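Local coordinates for teichoic acid biosynthesis protein F (PDB 3L7I) that is a teichoic acid biosynthesis protein with a glycosyltransferase-like GT-B fold of two Rossmann-like domains, at residues R338-V350 against P428-I440. Numbering follows the deposited sequence.
Sequences RSLYDLTDKEDNV and PLYLNKKENQTYI
Tyr-430 presents one face of its ring to Arg-338, whose guanidinium lies flat over it as a cation-pi stack, with Arg-338 CZ almost directly above the ring centroid at 3.5 Å and the planes 24° apart. With CG of Tyr-430 between its backbone N and carbonyl carbon (chi1 50°), the ring is turned so that Arg-338 takes one face and Pro-428 CB the other. Leu-431 follows, with CD2 resting against Tyr-341 CZ. At Asn-432 the contact turns polar: its backbone N donates to Tyr-341 OH (2.7 Å), approaching in the plane of the phenol ring, while ND2 reaches Asp-345 OD2 at 3.2 Å, on the anti side of the carboxylate and tilted out of its plane. Lys-434 extends toward Asp-345 and bends at chi4 (83°), forming a salt bridge between NZ and OD1; Ser-416 OG bonds the same OD1, whose position is less certain, and Ser-416 O takes Lys-434 NZ. One water bridges the segments, accepting from Lys-434 NZ, donating to Asn-432 O and bonded to Tyr-341 OH. Farther along, Asn-436 lies alongside the Glu-347 side chain, and Gln-437 CG touches Val-350 CG2. Helix 409-417 lies beside both segments, contacting Tyr-341, Tyr-430 and Leu-431. In this Rossmann-like half of the GT-B fold, the loop thus packs against helix 336-344 and the residues after it, then leads into strand 438-441, an inner strand between 418-423 and 481-484.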
ATOM      1  N   ARG A 338       9.615 -17.250  -5.531  1.00 58.03           N
ATOM      2  CA  ARG A 338      10.552 -17.143  -4.428  1.00 57.17           C
ATOM      3  C   ARG A 338       9.981 -16.388  -3.225  1.00 56.98           C
ATOM      4  O   ARG A 338      10.208 -16.780  -2.081  1.00 57.24           O
ATOM      5  CB  ARG A 338      11.806 -16.441  -4.933  1.00 56.18           C
ATOM      6  CG  ARG A 338      12.936 -16.396  -3.962  1.00 55.54           C
ATOM      7  CD  ARG A 338      14.210 -16.651  -4.717  1.00 55.19           C
ATOM      8  NE  ARG A 338      14.797 -15.435  -5.263  1.00 54.52           N
ATOM      9  CZ  ARG A 338      15.615 -15.403  -6.310  1.00 54.51           C
ATOM     10  NH1 ARG A 338      15.919 -16.522  -6.960  1.00 55.08           N
ATOM     11  NH2 ARG A 338      16.114 -14.239  -6.707  1.00 54.69           N
ATOM     12  N   SER A 339       9.261 -15.291  -3.480  1.00 56.56           N
ATOM     13  CA  SER A 339       8.670 -14.525  -2.383  1.00 56.83           C
ATOM     14  C   SER A 339       7.562 -15.335  -1.706  1.00 57.35           C
ATOM     15  O   SER A 339       7.365 -15.258  -0.490  1.00 57.43           O
ATOM     16  CB  SER A 339       8.147 -13.185  -2.866  1.00 57.40           C
ATOM     17  OG  SER A 339       7.437 -13.358  -4.062  1.00 58.01           O
ATOM     18  N   LEU A 340       6.845 -16.121  -2.498  1.00 57.87           N
ATOM     19  CA  LEU A 340       5.857 -17.005  -1.914  1.00 58.54           C
ATOM     20  C   LEU A 340       6.534 -18.002  -0.973  1.00 58.12           C
ATOM     21  O   LEU A 340       6.087 -18.216   0.154  1.00 58.49           O
ATOM     22  CB  LEU A 340       5.078 -17.732  -2.994  1.00 59.33           C
ATOM     23  CG  LEU A 340       4.199 -18.844  -2.432  1.00 60.16           C
ATOM     24  CD1 LEU A 340       3.307 -18.330  -1.289  1.00 60.72           C
ATOM     25  CD2 LEU A 340       3.377 -19.497  -3.561  1.00 61.19           C
ATOM     26  N   TYR A 341       7.629 -18.592  -1.441  1.00 57.45           N
ATOM     27  CA  TYR A 341       8.368 -19.583  -0.669  1.00 57.12           C
ATOM     28  C   TYR A 341       8.922 -18.979   0.609  1.00 56.74           C
ATOM     29  O   TYR A 341       8.845 -19.597   1.663  1.00 57.05           O
ATOM     30  CB  TYR A 341       9.490 -20.171  -1.523  1.00 56.50           C
ATOM     31  CG  TYR A 341      10.690 -20.627  -0.746  1.00 55.87           C
ATOM     32  CD1 TYR A 341      10.764 -21.916  -0.241  1.00 56.19           C
ATOM     33  CD2 TYR A 341      11.755 -19.775  -0.530  1.00 55.14           C
ATOM     34  CE1 TYR A 341      11.860 -22.340   0.477  1.00 55.75           C
ATOM     35  CE2 TYR A 341      12.861 -20.186   0.190  1.00 54.71           C
ATOM     36  CZ  TYR A 341      12.908 -21.475   0.689  1.00 55.00           C
ATOM     37  OH  TYR A 341      14.004 -21.899   1.401  1.00 54.70           O
ATOM     38  N   ASP A 342       9.470 -17.767   0.503  1.00 56.47           N
ATOM     39  CA  ASP A 342      10.032 -17.043   1.637  1.00 56.43           C
ATOM     40  C   ASP A 342       8.924 -16.791   2.667  1.00 57.63           C
ATOM     41  O   ASP A 342       9.180 -16.635   3.860  1.00 58.55           O
ATOM     42  CB  ASP A 342      10.652 -15.730   1.140  1.00 55.70           C
ATOM     43  CG  ASP A 342      11.599 -15.078   2.161  1.00 55.49           C
ATOM     44  OD1 ASP A 342      12.191 -15.797   3.002  1.00 56.11           O
ATOM     45  OD2 ASP A 342      11.769 -13.833   2.128  1.00 55.61           O
ATOM     46  N   LEU A 343       7.680 -16.785   2.209  1.00 57.49           N
ATOM     47  CA  LEU A 343       6.562 -16.481   3.094  1.00 58.35           C
ATOM     48  C   LEU A 343       6.080 -17.663   3.891  1.00 59.01           C
ATOM     49  O   LEU A 343       5.762 -17.533   5.069  1.00 59.57           O
ATOM     50  CB  LEU A 343       5.374 -15.908   2.312  1.00 58.97           C
ATOM     51  CG  LEU A 343       5.283 -14.381   2.313  1.00 59.01           C
ATOM     52  CD1 LEU A 343       4.094 -13.908   1.508  1.00 59.76           C
ATOM     53  CD2 LEU A 343       5.215 -13.880   3.739  1.00 59.34           C
ATOM     54  N   THR A 344       6.001 -18.813   3.241  1.00 59.12           N
ATOM     55  CA  THR A 344       5.333 -19.952   3.852  1.00 60.09           C
ATOM     56  C   THR A 344       6.348 -20.963   4.346  1.00 59.81           C
ATOM     57  O   THR A 344       5.988 -22.071   4.749  1.00 60.65           O
ATOM     58  CB  THR A 344       4.348 -20.636   2.871  1.00 60.86           C
ATOM     59  OG1 THR A 344       5.081 -21.280   1.817  1.00 60.29           O
ATOM     60  CG2 THR A 344       3.367 -19.613   2.276  1.00 61.22           C
ATOM     61  N   ASP A 345       7.619 -20.589   4.318  1.00 61.49           N
ATOM     62  CA  ASP A 345       8.646 -21.525   4.727  1.00 62.44           C
ATOM     63  C   ASP A 345       8.667 -21.662   6.234  1.00 64.64           C
ATOM     64  O   ASP A 345       9.209 -20.821   6.928  1.00 64.42           O
ATOM     65  CB  ASP A 345      10.017 -21.106   4.211  1.00 60.60           C
ATOM     66  CG  ASP A 345      11.078 -22.130   4.524  1.00 60.59           C
ATOM     67  OD1 ASP A 345      10.760 -23.340   4.460  1.00 61.68           O
ATOM     68  OD2 ASP A 345      12.221 -21.728   4.846  1.00 59.59           O
ATOM     69  N   LYS A 346       8.076 -22.738   6.728  1.00 76.71           N
ATOM     70  CA  LYS A 346       7.966 -22.982   8.155  1.00 79.43           C
ATOM     71  C   LYS A 346       8.815 -24.182   8.490  1.00 81.20           C
ATOM     72  O   LYS A 346       8.998 -25.065   7.666  1.00 80.20           O
ATOM     73  CB  LYS A 346       6.502 -23.266   8.525  1.00 81.37           C
ATOM     74  CG  LYS A 346       5.519 -22.457   7.688  1.00 79.48           C
ATOM     75  CD  LYS A 346       4.049 -22.680   8.032  1.00 81.35           C
ATOM     76  CE  LYS A 346       3.186 -21.672   7.244  1.00 79.33           C
ATOM     77  NZ  LYS A 346       1.750 -21.686   7.661  1.00 80.97           N
ATOM     78  N   GLU A 347       9.326 -24.226   9.706  1.00 72.18           N
ATOM     79  CA  GLU A 347      10.058 -25.398  10.150  1.00 72.05           C
ATOM     80  C   GLU A 347       9.201 -26.670  10.088  1.00 75.67           C
ATOM     81  O   GLU A 347       9.724 -27.778  10.069  1.00 75.97           O
ATOM     82  CB  GLU A 347      10.612 -25.177  11.555  1.00 71.72           C
ATOM     83  CG  GLU A 347      11.956 -25.835  11.777  1.00 69.78           C
ATOM     84  CD  GLU A 347      12.725 -25.267  12.968  1.00 68.93           C
ATOM     85  OE1 GLU A 347      12.899 -26.010  13.968  1.00 69.82           O
ATOM     86  OE2 GLU A 347      13.164 -24.090  12.911  1.00 67.79           O
ATOM     87  N   ASP A 348       7.883 -26.512  10.033  1.00 89.67           N
ATOM     88  CA  ASP A 348       6.980 -27.668  10.000  1.00 92.17           C
ATOM     89  C   ASP A 348       6.887 -28.359   8.635  1.00 90.75           C
ATOM     90  O   ASP A 348       6.256 -29.404   8.511  1.00 92.90           O
ATOM     91  CB  ASP A 348       5.568 -27.267  10.454  1.00 93.41           C
ATOM     92  CG  ASP A 348       5.330 -27.499  11.943  1.00 97.29           C
ATOM     93  OD1 ASP A 348       5.819 -28.531  12.464  1.00100.15           O
ATOM     94  OD2 ASP A 348       4.638 -26.660  12.584  1.00 97.75           O
ATOM     95  N   ASN A 349       7.500 -27.778   7.609  1.00 68.83           N
ATOM     96  CA  ASN A 349       7.360 -28.323   6.262  1.00 67.00           C
ATOM     97  C   ASN A 349       8.272 -29.514   6.021  1.00 66.81           C
ATOM     98  O   ASN A 349       8.108 -30.252   5.045  1.00 66.23           O
ATOM     99  CB  ASN A 349       7.656 -27.256   5.210  1.00 63.35           C
ATOM    100  CG  ASN A 349       6.728 -26.067   5.303  1.00 63.50           C
ATOM    101  OD1 ASN A 349       6.922 -25.068   4.605  1.00 61.40           O
ATOM    102  ND2 ASN A 349       5.712 -26.161   6.160  1.00 65.85           N
ATOM    103  N   VAL A 350       9.235 -29.684   6.920  1.00 63.96           N
ATOM    104  CA  VAL A 350      10.300 -30.661   6.736  1.00 63.88           C
ATOM    105  C   VAL A 350       9.828 -32.106   6.874  1.00 65.65           C
ATOM    106  O   VAL A 350       9.453 -32.545   7.953  1.00 67.06           O
ATOM    107  CB  VAL A 350      11.459 -30.415   7.731  1.00 63.42           C
ATOM    108  CG1 VAL A 350      12.404 -31.591   7.738  1.00 63.80           C
ATOM    109  CG2 VAL A 350      12.197 -29.138   7.394  1.00 61.70           C
ATOM    110  N   PRO A 428      22.354 -21.011  -3.226  1.00 51.73           N
ATOM    111  CA  PRO A 428      21.899 -19.613  -3.103  1.00 51.85           C
ATOM    112  C   PRO A 428      21.487 -19.202  -1.686  1.00 51.96           C
ATOM    113  O   PRO A 428      20.951 -20.007  -0.926  1.00 52.04           O
ATOM    114  CB  PRO A 428      20.692 -19.537  -4.045  1.00 52.08           C
ATOM    115  CG  PRO A 428      20.856 -20.664  -4.995  1.00 52.10           C
ATOM    116  CD  PRO A 428      21.627 -21.750  -4.276  1.00 51.89           C
ATOM    117  N   LEU A 429      21.729 -17.941  -1.339  1.00 52.13           N
ATOM    118  CA  LEU A 429      21.343 -17.438  -0.026  1.00 52.38           C
ATOM    119  C   LEU A 429      19.824 -17.194   0.150  1.00 52.60           C
ATOM    120  O   LEU A 429      19.327 -17.192   1.275  1.00 52.86           O
ATOM    121  CB  LEU A 429      22.139 -16.191   0.308  1.00 52.68           C
ATOM    122  CG  LEU A 429      23.602 -16.493   0.572  1.00 52.67           C
ATOM    123  CD1 LEU A 429      24.351 -15.208   0.842  1.00 53.19           C
ATOM    124  CD2 LEU A 429      23.748 -17.455   1.742  1.00 52.69           C
ATOM    125  N   TYR A 430      19.078 -16.997  -0.934  1.00 52.64           N
ATOM    126  CA  TYR A 430      17.638 -16.856  -0.775  1.00 52.95           C
ATOM    127  C   TYR A 430      16.979 -18.179  -0.350  1.00 53.01           C
ATOM    128  O   TYR A 430      15.833 -18.182   0.067  1.00 53.39           O
ATOM    129  CB  TYR A 430      16.954 -16.252  -2.017  1.00 53.18           C
ATOM    130  CG  TYR A 430      17.334 -16.921  -3.318  1.00 53.04           C
ATOM    131  CD1 TYR A 430      16.734 -18.116  -3.707  1.00 53.10           C
ATOM    132  CD2 TYR A 430      18.302 -16.359  -4.155  1.00 53.02           C
ATOM    133  CE1 TYR A 430      17.081 -18.726  -4.898  1.00 53.11           C
ATOM    134  CE2 TYR A 430      18.658 -16.959  -5.343  1.00 53.01           C
ATOM    135  CZ  TYR A 430      18.052 -18.149  -5.712  1.00 53.04           C
ATOM    136  OH  TYR A 430      18.415 -18.771  -6.896  1.00 53.17           O
ATOM    137  N   LEU A 431      17.686 -19.300  -0.451  1.00 52.77           N
ATOM    138  CA  LEU A 431      17.177 -20.544   0.135  1.00 53.04           C
ATOM    139  C   LEU A 431      17.378 -20.526   1.650  1.00 53.26           C
ATOM    140  O   LEU A 431      18.373 -19.987   2.141  1.00 53.09           O
ATOM    141  CB  LEU A 431      17.827 -21.766  -0.508  1.00 52.89           C
ATOM    142  CG  LEU A 431      17.212 -22.070  -1.870  1.00 53.03           C
ATOM    143  CD1 LEU A 431      17.794 -23.306  -2.539  1.00 53.04           C
ATOM    144  CD2 LEU A 431      15.721 -22.225  -1.687  1.00 53.64           C
ATOM    145  N   ASN A 432      16.432 -21.089   2.391  1.00 53.82           N
ATOM    146  CA  ASN A 432      16.452 -20.987   3.854  1.00 54.26           C
ATOM    147  C   ASN A 432      16.887 -22.251   4.561  1.00 54.64           C
ATOM    148  O   ASN A 432      16.095 -23.187   4.696  1.00 55.21           O
ATOM    149  CB  ASN A 432      15.061 -20.626   4.376  1.00 54.88           C
ATOM    150  CG  ASN A 432      14.664 -19.213   4.042  1.00 54.73           C
ATOM    151  OD1 ASN A 432      15.481 -18.274   4.146  1.00 54.45           O
ATOM    152  ND2 ASN A 432      13.405 -19.039   3.632  1.00 55.06           N
ATOM    153  N   LYS A 433      18.120 -22.287   5.048  1.00 54.49           N
ATOM    154  CA  LYS A 433      18.581 -23.488   5.742  1.00 54.99           C
ATOM    155  C   LYS A 433      18.218 -23.444   7.217  1.00 55.89           C
ATOM    156  O   LYS A 433      18.886 -22.774   8.014  1.00 56.03           O
ATOM    157  CB  LYS A 433      20.077 -23.722   5.573  1.00 54.60           C
ATOM    158  CG  LYS A 433      20.385 -25.196   5.575  1.00 54.98           C
ATOM    159  CD  LYS A 433      21.409 -25.540   6.635  1.00 55.48           C
ATOM    160  CE  LYS A 433      20.965 -25.179   8.047  1.00 56.33           C
ATOM    161  NZ  LYS A 433      21.419 -26.201   9.021  1.00 57.32           N
ATOM    162  N   LYS A 434      17.153 -24.148   7.584  1.00 56.66           N
ATOM    163  CA  LYS A 434      16.644 -24.054   8.942  1.00 57.68           C
ATOM    164  C   LYS A 434      17.355 -25.031   9.900  1.00 58.52           C
ATOM    165  O   LYS A 434      18.022 -25.985   9.446  1.00 58.39           O
ATOM    166  CB  LYS A 434      15.147 -24.311   8.946  1.00 58.34           C
ATOM    167  CG  LYS A 434      14.459 -23.946   7.674  1.00 57.67           C
ATOM    168  CD  LYS A 434      13.061 -24.523   7.728  1.00 58.61           C
ATOM    169  CE  LYS A 434      12.337 -24.373   6.410  1.00 58.19           C
ATOM    170  NZ  LYS A 434      12.647 -25.424   5.402  1.00 58.04           N
ATOM    171  N   GLU A 435      17.203 -24.769  11.207  1.00 79.41           N
ATOM    172  CA  GLU A 435      17.765 -25.572  12.298  1.00 80.03           C
ATOM    173  C   GLU A 435      17.393 -27.025  12.082  1.00 80.77           C
ATOM    174  O   GLU A 435      18.115 -27.958  12.411  1.00 80.62           O
ATOM    175  CB  GLU A 435      17.124 -25.118  13.606  1.00 82.17           C
ATOM    176  CG  GLU A 435      18.070 -24.963  14.775  1.00 82.64           C
ATOM    177  CD  GLU A 435      18.737 -23.588  14.793  1.00 82.49           C
ATOM    178  OE1 GLU A 435      18.007 -22.564  14.683  1.00 83.26           O
ATOM    179  OE2 GLU A 435      19.993 -23.528  14.917  1.00 82.00           O
ATOM    180  N   ASN A 436      16.203 -27.161  11.531  1.00 61.33           N
ATOM    181  CA  ASN A 436      15.531 -28.390  11.227  1.00 62.13           C
ATOM    182  C   ASN A 436      16.280 -29.265  10.224  1.00 61.56           C
ATOM    183  O   ASN A 436      16.173 -30.488  10.264  1.00 62.55           O
ATOM    184  CB  ASN A 436      14.211 -27.973  10.594  1.00 61.97           C
ATOM    185  CG  ASN A 436      13.088 -28.870  10.968  1.00 65.66           C
ATOM    186  OD1 ASN A 436      13.162 -29.566  11.973  1.00 67.27           O
ATOM    187  ND2 ASN A 436      12.026 -28.865  10.172  1.00 67.51           N
ATOM    188  N   GLN A 437      17.026 -28.630   9.317  1.00 60.11           N
ATOM    189  CA  GLN A 437      17.618 -29.297   8.146  1.00 59.46           C
ATOM    190  C   GLN A 437      19.149 -29.457   8.228  1.00 59.05           C
ATOM    191  O   GLN A 437      19.846 -28.656   8.870  1.00 58.80           O
ATOM    192  CB  GLN A 437      17.231 -28.528   6.870  1.00 58.31           C
ATOM    193  CG  GLN A 437      15.729 -28.233   6.748  1.00 58.73           C
ATOM    194  CD  GLN A 437      15.373 -27.262   5.616  1.00 57.71           C
ATOM    195  OE1 GLN A 437      15.555 -26.053   5.737  1.00 57.05           O
ATOM    196  NE2 GLN A 437      14.821 -27.793   4.530  1.00 57.77           N
ATOM    197  N   THR A 438      19.671 -30.490   7.576  1.00 59.10           N
ATOM    198  CA  THR A 438      21.110 -30.716   7.565  1.00 58.78           C
ATOM    199  C   THR A 438      21.693 -30.462   6.172  1.00 57.55           C
ATOM    200  O   THR A 438      21.293 -31.124   5.202  1.00 57.53           O
ATOM    201  CB  THR A 438      21.460 -32.140   7.990  1.00 59.99           C
ATOM    202  OG1 THR A 438      20.910 -32.400   9.279  1.00 61.35           O
ATOM    203  CG2 THR A 438      22.952 -32.294   8.085  1.00 59.76           C
ATOM    204  N   TYR A 439      22.631 -29.511   6.072  1.00 56.69           N
ATOM    205  CA  TYR A 439      23.240 -29.152   4.793  1.00 55.65           C
ATOM    206  C   TYR A 439      24.639 -29.784   4.691  1.00 55.69           C
ATOM    207  O   TYR A 439      25.583 -29.368   5.391  1.00 55.76           O
ATOM    208  CB  TYR A 439      23.300 -27.629   4.659  1.00 54.86           C
ATOM    209  CG  TYR A 439      23.833 -27.071   3.341  1.00 53.95           C
ATOM    210  CD1 TYR A 439      24.459 -27.884   2.395  1.00 53.79           C
ATOM    211  CD2 TYR A 439      23.760 -25.697   3.077  1.00 53.40           C
ATOM    212  CE1 TYR A 439      24.959 -27.350   1.217  1.00 53.12           C
ATOM    213  CE2 TYR A 439      24.261 -25.154   1.891  1.00 52.78           C
ATOM    214  CZ  TYR A 439      24.852 -25.984   0.967  1.00 52.64           C
ATOM    215  OH  TYR A 439      25.331 -25.431  -0.206  1.00 52.18           O
ATOM    216  N   ILE A 440      24.769 -30.797   3.833  1.00 55.79           N
ATOM    217  CA  ILE A 440      26.051 -31.469   3.639  1.00 55.89           C
ATOM    218  C   ILE A 440      26.790 -30.909   2.427  1.00 54.94           C
ATOM    219  O   ILE A 440      26.287 -30.969   1.311  1.00 54.59           O
ATOM    220  CB  ILE A 440      25.874 -33.001   3.496  1.00 56.82           C
ATOM    221  CG1 ILE A 440      25.292 -33.586   4.779  1.00 58.02           C
ATOM    222  CG2 ILE A 440      27.191 -33.672   3.236  1.00 56.96           C
ATOM    223  CD1 ILE A 440      25.189 -35.082   4.741  1.00 59.19           C
TER
HETATM  224  O   HOH W   1      14.010 -24.162   3.259  1.00 45.56           O